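Local coordinates for protein lovastatin nonaketide synthase, polyketide synthase component (Aspergillus terreus, PDB 7CPX) that builds the nonaketide precursor of lovastatin, dihydromonacolin L, by repeated condensation of malonyl units with programmed methylation and reduction, at residues R1835-L1840 with S1853-F1858; I1827-D1832 with T2142-I2147. The protein carries 2 engineered substitutions. All blocks are in the same frame, centred on the assembly; numbering follows the deposited sequence.

Contact 1 (R1835-L1840 with S1853-F1858); sequences RAPVAL and SAETWF
The open end of a β-hairpin brings Val1838 opposite Ser1853, where strand 1838-1842 starts and strand 1849-1853 ends. They form an antiparallel non-hydrogen-bonded pair with the two CA atoms 4.7 Å apart. One residue further out, Ala1854 N donates to Pro1837 O at 2.8 Å, with an angle of 158° at the hydrogen. The donor stands well above the carbonyl plane, 45° out of it. Proline has no N-H to return, so this step of the ladder holds a single bond. The methyl of Ala1854 packs beside it: its CB lies 3.8 Å from Pro1837 CB and 3.7 Å from Ala1839 CB, placing it between the two residues that flank Val1838. Glu1855 comes in at the ring's other end, with its CG 4.3 Å from Pro1837 CD. Its chain continues extended from there (chi2 175°), which brings the carboxylate towards the methyl of Ala1836, a loose approach. Ile1831 of strand 1828-1832 packs against Val1838 and Ser1853, on the face the pair shares. Outwards, Val1838 N bonds to Ser1914 OG, so the first strand is held on its far edge too. This is the open end of an antiparallel β-hairpin, where pairing gives way to loop.

Contact 2 (I1827-D1832 with T2142-I2147); sequences IYEMID and TRVRSI
Ile1831 lies across Thr2142 at about a right angle, and its side chain can be followed outwards. CB starts 3.7 Å from Thr2142 OG1. CG1, turned beside the backbone N (chi1 -63°), stays 4.1 Å from Thr2142 CB. The chain then runs on fully extended, and the tip, CD1, comes to rest 3.9 Å from Thr2142 CB and 4.1 Å from Thr2142 CG2. From CB to CD1 the side chain therefore passes from the threonine's oxygen to its methyl. Both residues sit on short antiparallel strands, 1828-1832 and 2139-2143. Glu1829 and Thr2142 are their hydrogen-bonded pair: Glu1829 N to Thr2142 O and Thr2142 N to Glu1829 O are both 2.9 Å and nearly straight, at 168° and 165°. More than 300 residues separate the strands, the second opening the ketoreductase region; the pair brings the chain back to itself across the sheets folded from the residues between, consistent with that stretch being inserted ahead of the ketoreductase region. Next along, Tyr1828 and Arg2143 form the neighbouring non-hydrogen-bonded pair, the tyrosine ring crossing the arginine stem slantwise, CE1 to Arg2143 CB 3.8 Å. The guanidinium belongs elsewhere, making a cation-pi contact with Phe1850. Where the strands end, Val2144 N still donates to Ile1827 O, and the branches meet through Ile1827 CG2 and Val2144 CG2, 3.7 Å apart. Helix 1814-1822 packs on both of these residues, touching Ile1827 through Asn1818 and Asn1821, and Val2144 through Arg1819 and Ser1822.

How the contacts relate
From the N terminus, strand 1828-1832 comes first and leads through a short turn into strand 1838-1842, which folds back on strand 1849-1853. Contact 1 closes this small loop of 12 intervening residues. The chain then travels through the large strand-rich and parallel-sheet region before returning at 2139-2143, where contact 2 closes a loop of 309 residues with contact 1 nested inside. Their centres are 9 Å apart. Ser1853 N probably hydrogen-bonds to Arg2143 O, laying the hairpin alongside the returning strand, while Trp1857 packs on the backbone of Ser2146 and Ile2147. Together they hold strand 1828-1832 and the hairpin that follows it against the start of the ketoreductase region.

Contact 1 (R1835-L1840 with S1853-F1858)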
ATOM      1  N   ARG A1835       9.775  25.084 -51.982  1.00110.72           N
ATOM      2  CA  ARG A1835      10.954  24.853 -52.800  1.00110.72           C
ATOM      3  C   ARG A1835      12.040  24.058 -52.092  1.00110.72           C
ATOM      4  O   ARG A1835      12.982  23.611 -52.757  1.00110.72           O
ATOM      5  CB  ARG A1835      11.541  26.191 -53.272  1.00110.72           C
ATOM      6  CG  ARG A1835      10.607  26.981 -54.174  1.00110.72           C
ATOM      7  CD  ARG A1835      11.130  28.383 -54.426  1.00110.72           C
ATOM      8  NE  ARG A1835      11.143  29.185 -53.208  1.00110.72           N
ATOM      9  CZ  ARG A1835      11.580  30.435 -53.138  1.00110.72           C
ATOM     10  NH1 ARG A1835      12.057  31.063 -54.201  1.00110.72           N
ATOM     11  NH2 ARG A1835      11.539  31.072 -51.971  1.00110.72           N
ATOM     12  N   ALA A1836      11.942  23.869 -50.777  1.00108.69           N
ATOM     13  CA  ALA A1836      12.895  23.068 -50.030  1.00108.69           C
ATOM     14  C   ALA A1836      12.200  21.840 -49.464  1.00108.69           C
ATOM     15  O   ALA A1836      11.110  21.972 -48.892  1.00108.69           O
ATOM     16  CB  ALA A1836      13.516  23.884 -48.893  1.00108.69           C
ATOM     17  N   PRO A1837      12.771  20.643 -49.600  1.00107.49           N
ATOM     18  CA  PRO A1837      12.103  19.451 -49.054  1.00107.49           C
ATOM     19  C   PRO A1837      11.881  19.577 -47.556  1.00107.49           C
ATOM     20  O   PRO A1837      12.826  19.734 -46.778  1.00107.49           O
ATOM     21  CB  PRO A1837      13.076  18.315 -49.392  1.00107.49           C
ATOM     22  CG  PRO A1837      13.864  18.817 -50.541  1.00107.49           C
ATOM     23  CD  PRO A1837      13.999  20.292 -50.333  1.00107.49           C
ATOM     24  N   VAL A1838      10.615  19.508 -47.155  1.00107.59           N
ATOM     25  CA  VAL A1838      10.221  19.550 -45.754  1.00107.59           C
ATOM     26  C   VAL A1838       9.315  18.359 -45.489  1.00107.59           C
ATOM     27  O   VAL A1838       8.252  18.234 -46.109  1.00107.59           O
ATOM     28  CB  VAL A1838       9.510  20.862 -45.394  1.00107.59           C
ATOM     29  CG1 VAL A1838       8.929  20.780 -43.997  1.00107.59           C
ATOM     30  CG2 VAL A1838      10.475  22.025 -45.500  1.00107.59           C
ATOM     31  N   ALA A1839       9.724  17.500 -44.563  1.00109.02           N
ATOM     32  CA  ALA A1839       8.988  16.288 -44.237  1.00109.02           C
ATOM     33  C   ALA A1839       8.186  16.477 -42.959  1.00109.02           C
ATOM     34  O   ALA A1839       8.685  17.016 -41.967  1.00109.02           O
ATOM     35  CB  ALA A1839       9.942  15.106 -44.080  1.00109.02           C
ATOM     36  N   LEU A1840       6.936  16.029 -42.992  1.00112.25           N
ATOM     37  CA  LEU A1840       6.074  16.037 -41.813  1.00112.25           C
ATOM     38  C   LEU A1840       6.410  14.791 -41.007  1.00112.25           C
ATOM     39  O   LEU A1840       5.711  13.778 -41.052  1.00112.25           O
ATOM     40  CB  LEU A1840       4.608  16.083 -42.222  1.00112.25           C
ATOM     41  CG  LEU A1840       3.555  16.199 -41.120  1.00112.25           C
ATOM     42  CD1 LEU A1840       4.058  17.001 -39.935  1.00112.25           C
ATOM     43  CD2 LEU A1840       2.311  16.846 -41.693  1.00112.25           C
ATOM     44  N   SER A1853      13.381  19.564 -41.795  1.00103.57           N
ATOM     45  CA  SER A1853      14.076  19.670 -43.069  1.00103.57           C
ATOM     46  C   SER A1853      14.349  18.281 -43.628  1.00103.57           C
ATOM     47  O   SER A1853      14.942  17.432 -42.954  1.00103.57           O
ATOM     48  CB  SER A1853      15.381  20.442 -42.900  1.00103.57           C
ATOM     49  OG  SER A1853      16.061  20.560 -44.138  1.00103.57           O
ATOM     50  N   ALA A1854      13.920  18.050 -44.868  1.00105.36           N
ATOM     51  CA  ALA A1854      14.094  16.772 -45.541  1.00105.36           C
ATOM     52  C   ALA A1854      15.193  16.819 -46.595  1.00105.36           C
ATOM     53  O   ALA A1854      15.266  15.927 -47.446  1.00105.36           O
ATOM     54  CB  ALA A1854      12.777  16.330 -46.178  1.00105.36           C
ATOM     55  N   GLU A1855      16.042  17.842 -46.558  1.00106.06           N
ATOM     56  CA  GLU A1855      17.091  17.983 -47.558  1.00106.06           C
ATOM     57  C   GLU A1855      17.968  16.741 -47.587  1.00106.06           C
ATOM     58  O   GLU A1855      18.544  16.350 -46.567  1.00106.06           O
ATOM     59  CB  GLU A1855      17.931  19.221 -47.254  1.00106.06           C
ATOM     60  CG  GLU A1855      17.174  20.530 -47.391  1.00106.06           C
ATOM     61  CD  GLU A1855      18.001  21.726 -46.965  1.00106.06           C
ATOM     62  OE1 GLU A1855      19.104  21.521 -46.416  1.00106.06           O
ATOM     63  OE2 GLU A1855      17.549  22.870 -47.179  1.00106.06           O
ATOM     64  N   THR A1856      18.064  16.117 -48.760  1.00103.63           N
ATOM     65  CA  THR A1856      18.953  14.980 -48.952  1.00103.63           C
ATOM     66  C   THR A1856      20.409  15.401 -49.088  1.00103.63           C
ATOM     67  O   THR A1856      21.298  14.548 -48.998  1.00103.63           O
ATOM     68  CB  THR A1856      18.524  14.188 -50.191  1.00103.63           C
ATOM     69  OG1 THR A1856      17.158  13.778 -50.050  1.00103.63           O
ATOM     70  CG2 THR A1856      19.401  12.960 -50.379  1.00103.63           C
ATOM     71  N   TRP A1857      20.667  16.691 -49.288  1.00101.09           N
ATOM     72  CA  TRP A1857      22.024  17.226 -49.367  1.00101.09           C
ATOM     73  C   TRP A1857      22.826  16.540 -50.472  1.00101.09           C
ATOM     74  O   TRP A1857      23.971  16.125 -50.282  1.00101.09           O
ATOM     75  CB  TRP A1857      22.726  17.116 -48.014  1.00101.09           C
ATOM     76  CG  TRP A1857      22.113  18.004 -46.978  1.00101.09           C
ATOM     77  CD1 TRP A1857      22.074  19.366 -46.991  1.00101.09           C
ATOM     78  CD2 TRP A1857      21.445  17.595 -45.780  1.00101.09           C
ATOM     79  NE1 TRP A1857      21.426  19.832 -45.878  1.00101.09           N
ATOM     80  CE2 TRP A1857      21.029  18.766 -45.116  1.00101.09           C
ATOM     81  CE3 TRP A1857      21.160  16.356 -45.203  1.00101.09           C
ATOM     82  CZ2 TRP A1857      20.344  18.734 -43.905  1.00101.09           C
ATOM     83  CZ3 TRP A1857      20.478  16.325 -44.001  1.00101.09           C
ATOM     84  CH2 TRP A1857      20.078  17.506 -43.365  1.00101.09           C
ATOM     85  N   PHE A1858      22.201  16.420 -51.642  1.00106.31           N
ATOM     86  CA  PHE A1858      22.890  16.093 -52.888  1.00106.31           C
ATOM     87  C   PHE A1858      23.607  14.744 -52.802  1.00106.31           C
ATOM     88  O   PHE A1858      24.834  14.651 -52.888  1.00106.31           O
ATOM     89  CB  PHE A1858      23.869  17.209 -53.260  1.00106.31           C
ATOM     90  CG  PHE A1858      23.322  18.591 -53.044  1.00106.31           C
ATOM     91  CD1 PHE A1858      22.396  19.130 -53.918  1.00106.31           C
ATOM     92  CD2 PHE A1858      23.738  19.351 -51.965  1.00106.31           C
ATOM     93  CE1 PHE A1858      21.893  20.400 -53.721  1.00106.31           C
ATOM     94  CE2 PHE A1858      23.239  20.622 -51.761  1.00106.31           C
ATOM     95  CZ  PHE A1858      22.315  21.148 -52.640  1.00106.31           C
TER

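Contact 2 (I1827-D1832 with T2142-I2147)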
ATOM      1  N   ILE A1827      15.695  22.353 -32.979  1.00 97.46           N
ATOM      2  CA  ILE A1827      16.107  23.602 -33.607  1.00 97.46           C
ATOM      3  C   ILE A1827      15.154  23.913 -34.753  1.00 97.46           C
ATOM      4  O   ILE A1827      14.883  23.054 -35.600  1.00 97.46           O
ATOM      5  CB  ILE A1827      17.557  23.508 -34.106  1.00 97.46           C
ATOM      6  CG1 ILE A1827      18.513  23.205 -32.944  1.00 97.46           C
ATOM      7  CG2 ILE A1827      17.938  24.790 -34.825  1.00 97.46           C
ATOM      8  CD1 ILE A1827      19.251  24.409 -32.393  1.00 97.46           C
ATOM      9  N   TYR A1828      14.649  25.142 -34.787  1.00 99.21           N
ATOM     10  CA  TYR A1828      13.714  25.587 -35.811  1.00 99.21           C
ATOM     11  C   TYR A1828      14.367  26.652 -36.679  1.00 99.21           C
ATOM     12  O   TYR A1828      15.010  27.572 -36.163  1.00 99.21           O
ATOM     13  CB  TYR A1828      12.432  26.137 -35.182  1.00 99.21           C
ATOM     14  CG  TYR A1828      11.573  25.083 -34.524  1.00 99.21           C
ATOM     15  CD1 TYR A1828      10.722  24.287 -35.275  1.00 99.21           C
ATOM     16  CD2 TYR A1828      11.612  24.886 -33.152  1.00 99.21           C
ATOM     17  CE1 TYR A1828       9.935  23.324 -34.680  1.00 99.21           C
ATOM     18  CE2 TYR A1828      10.829  23.925 -32.548  1.00 99.21           C
ATOM     19  CZ  TYR A1828       9.992  23.146 -33.317  1.00 99.21           C
ATOM     20  OH  TYR A1828       9.208  22.185 -32.719  1.00 99.21           O
ATOM     21  N   GLU A1829      14.197  26.524 -37.992  1.00107.01           N
ATOM     22  CA  GLU A1829      14.706  27.488 -38.955  1.00107.01           C
ATOM     23  C   GLU A1829      13.605  27.823 -39.951  1.00107.01           C
ATOM     24  O   GLU A1829      12.763  26.984 -40.270  1.00107.01           O
ATOM     25  CB  GLU A1829      15.935  26.946 -39.696  1.00107.01           C
ATOM     26  CG  GLU A1829      16.661  27.981 -40.537  1.00107.01           C
ATOM     27  CD  GLU A1829      17.903  27.422 -41.203  1.00107.01           C
ATOM     28  OE1 GLU A1829      18.195  26.223 -41.004  1.00107.01           O
ATOM     29  OE2 GLU A1829      18.587  28.179 -41.923  1.00107.01           O
ATOM     30  N   MET A1830      13.612  29.060 -40.437  1.00111.42           N
ATOM     31  CA  MET A1830      12.593  29.514 -41.381  1.00111.42           C
ATOM     32  C   MET A1830      12.917  28.910 -42.742  1.00111.42           C
ATOM     33  O   MET A1830      13.798  29.381 -43.464  1.00111.42           O
ATOM     34  CB  MET A1830      12.548  31.034 -41.438  1.00111.42           C
ATOM     35  CG  MET A1830      11.296  31.594 -42.091  1.00111.42           C
ATOM     36  SD  MET A1830      10.185  32.384 -40.910  1.00111.42           S
ATOM     37  CE  MET A1830       9.808  31.020 -39.813  1.00111.42           C
ATOM     38  N   ILE A1831      12.195  27.850 -43.096  1.00108.58           N
ATOM     39  CA  ILE A1831      12.436  27.100 -44.324  1.00108.58           C
ATOM     40  C   ILE A1831      11.199  27.186 -45.205  1.00108.58           C
ATOM     41  O   ILE A1831      10.067  27.179 -44.709  1.00108.58           O
ATOM     42  CB  ILE A1831      12.798  25.632 -44.025  1.00108.58           C
ATOM     43  CG1 ILE A1831      14.105  25.568 -43.230  1.00108.58           C
ATOM     44  CG2 ILE A1831      12.908  24.841 -45.323  1.00108.58           C
ATOM     45  CD1 ILE A1831      14.559  24.163 -42.887  1.00108.58           C
ATOM     46  N   ASP A1832      11.421  27.275 -46.515  1.00111.39           N
ATOM     47  CA  ASP A1832      10.339  27.336 -47.496  1.00111.39           C
ATOM     48  C   ASP A1832      10.080  25.922 -48.000  1.00111.39           C
ATOM     49  O   ASP A1832      10.812  25.407 -48.847  1.00111.39           O
ATOM     50  CB  ASP A1832      10.705  28.278 -48.638  1.00111.39           C
ATOM     51  CG  ASP A1832       9.614  28.381 -49.685  1.00111.39           C
ATOM     52  OD1 ASP A1832       8.548  27.759 -49.502  1.00111.39           O
ATOM     53  OD2 ASP A1832       9.824  29.083 -50.697  1.00111.39           O
ATOM     54  N   THR A2142      10.555  25.312 -39.561  1.00106.71           N
ATOM     55  CA  THR A2142      10.737  23.885 -39.751  1.00106.71           C
ATOM     56  C   THR A2142      11.819  23.379 -38.809  1.00106.71           C
ATOM     57  O   THR A2142      12.856  24.027 -38.633  1.00106.71           O
ATOM     58  CB  THR A2142      11.118  23.588 -41.203  1.00106.71           C
ATOM     59  OG1 THR A2142      10.089  24.071 -42.076  1.00106.71           O
ATOM     60  CG2 THR A2142      11.303  22.105 -41.419  1.00106.71           C
ATOM     61  N   ARG A2143      11.566  22.225 -38.198  1.00103.01           N
ATOM     62  CA  ARG A2143      12.500  21.641 -37.242  1.00103.01           C
ATOM     63  C   ARG A2143      13.727  21.134 -37.986  1.00103.01           C
ATOM     64  O   ARG A2143      13.665  20.121 -38.690  1.00103.01           O
ATOM     65  CB  ARG A2143      11.820  20.518 -36.467  1.00103.01           C
ATOM     66  CG  ARG A2143      12.675  19.896 -35.379  1.00103.01           C
ATOM     67  CD  ARG A2143      11.818  19.118 -34.398  1.00103.01           C
ATOM     68  NE  ARG A2143      12.613  18.365 -33.436  1.00103.01           N
ATOM     69  CZ  ARG A2143      12.105  17.687 -32.416  1.00103.01           C
ATOM     70  NH1 ARG A2143      10.803  17.660 -32.183  1.00103.01           N
ATOM     71  NH2 ARG A2143      12.924  17.022 -31.606  1.00103.01           N
ATOM     72  N   VAL A2144      14.848  21.829 -37.823  1.00100.54           N
ATOM     73  CA  VAL A2144      16.062  21.533 -38.574  1.00100.54           C
ATOM     74  C   VAL A2144      16.420  20.062 -38.420  1.00100.54           C
ATOM     75  O   VAL A2144      16.140  19.445 -37.387  1.00100.54           O
ATOM     76  CB  VAL A2144      17.225  22.432 -38.120  1.00100.54           C
ATOM     77  CG1 VAL A2144      18.471  22.110 -38.910  1.00100.54           C
ATOM     78  CG2 VAL A2144      16.860  23.897 -38.283  1.00100.54           C
ATOM     79  N   ARG A2145      17.033  19.493 -39.453  1.00101.16           N
ATOM     80  CA  ARG A2145      17.480  18.111 -39.457  1.00101.16           C
ATOM     81  C   ARG A2145      19.001  18.064 -39.432  1.00101.16           C
ATOM     82  O   ARG A2145      19.676  18.925 -40.004  1.00101.16           O
ATOM     83  CB  ARG A2145      16.955  17.365 -40.689  1.00101.16           C
ATOM     84  CG  ARG A2145      17.541  15.971 -40.876  1.00101.16           C
ATOM     85  CD  ARG A2145      17.054  15.315 -42.158  1.00101.16           C
ATOM     86  NE  ARG A2145      15.758  14.670 -41.995  1.00101.16           N
ATOM     87  CZ  ARG A2145      15.212  13.853 -42.886  1.00101.16           C
ATOM     88  NH1 ARG A2145      15.825  13.558 -44.022  1.00101.16           N
ATOM     89  NH2 ARG A2145      14.024  13.313 -42.630  1.00101.16           N
ATOM     90  N   SER A2146      19.534  17.049 -38.758  1.00 98.93           N
ATOM     91  CA  SER A2146      20.977  16.876 -38.702  1.00 98.93           C
ATOM     92  C   SER A2146      21.533  16.614 -40.096  1.00 98.93           C
ATOM     93  O   SER A2146      20.894  15.980 -40.940  1.00 98.93           O
ATOM     94  CB  SER A2146      21.341  15.723 -37.768  1.00 98.93           C
ATOM     95  OG  SER A2146      22.745  15.583 -37.659  1.00 98.93           O
ATOM     96  N   ILE A2147      22.748  17.113 -40.332  1.00 99.13           N
ATOM     97  CA  ILE A2147      23.372  16.957 -41.640  1.00 99.13           C
ATOM     98  C   ILE A2147      23.522  15.483 -41.988  1.00 99.13           C
ATOM     99  O   ILE A2147      23.360  15.090 -43.151  1.00 99.13           O
ATOM    100  CB  ILE A2147      24.730  17.682 -41.665  1.00 99.13           C
ATOM    101  CG1 ILE A2147      25.253  17.800 -43.096  1.00 99.13           C
ATOM    102  CG2 ILE A2147      25.734  16.945 -40.807  1.00 99.13           C
ATOM    103  CD1 ILE A2147      24.489  18.788 -43.939  1.00 99.13           C
TER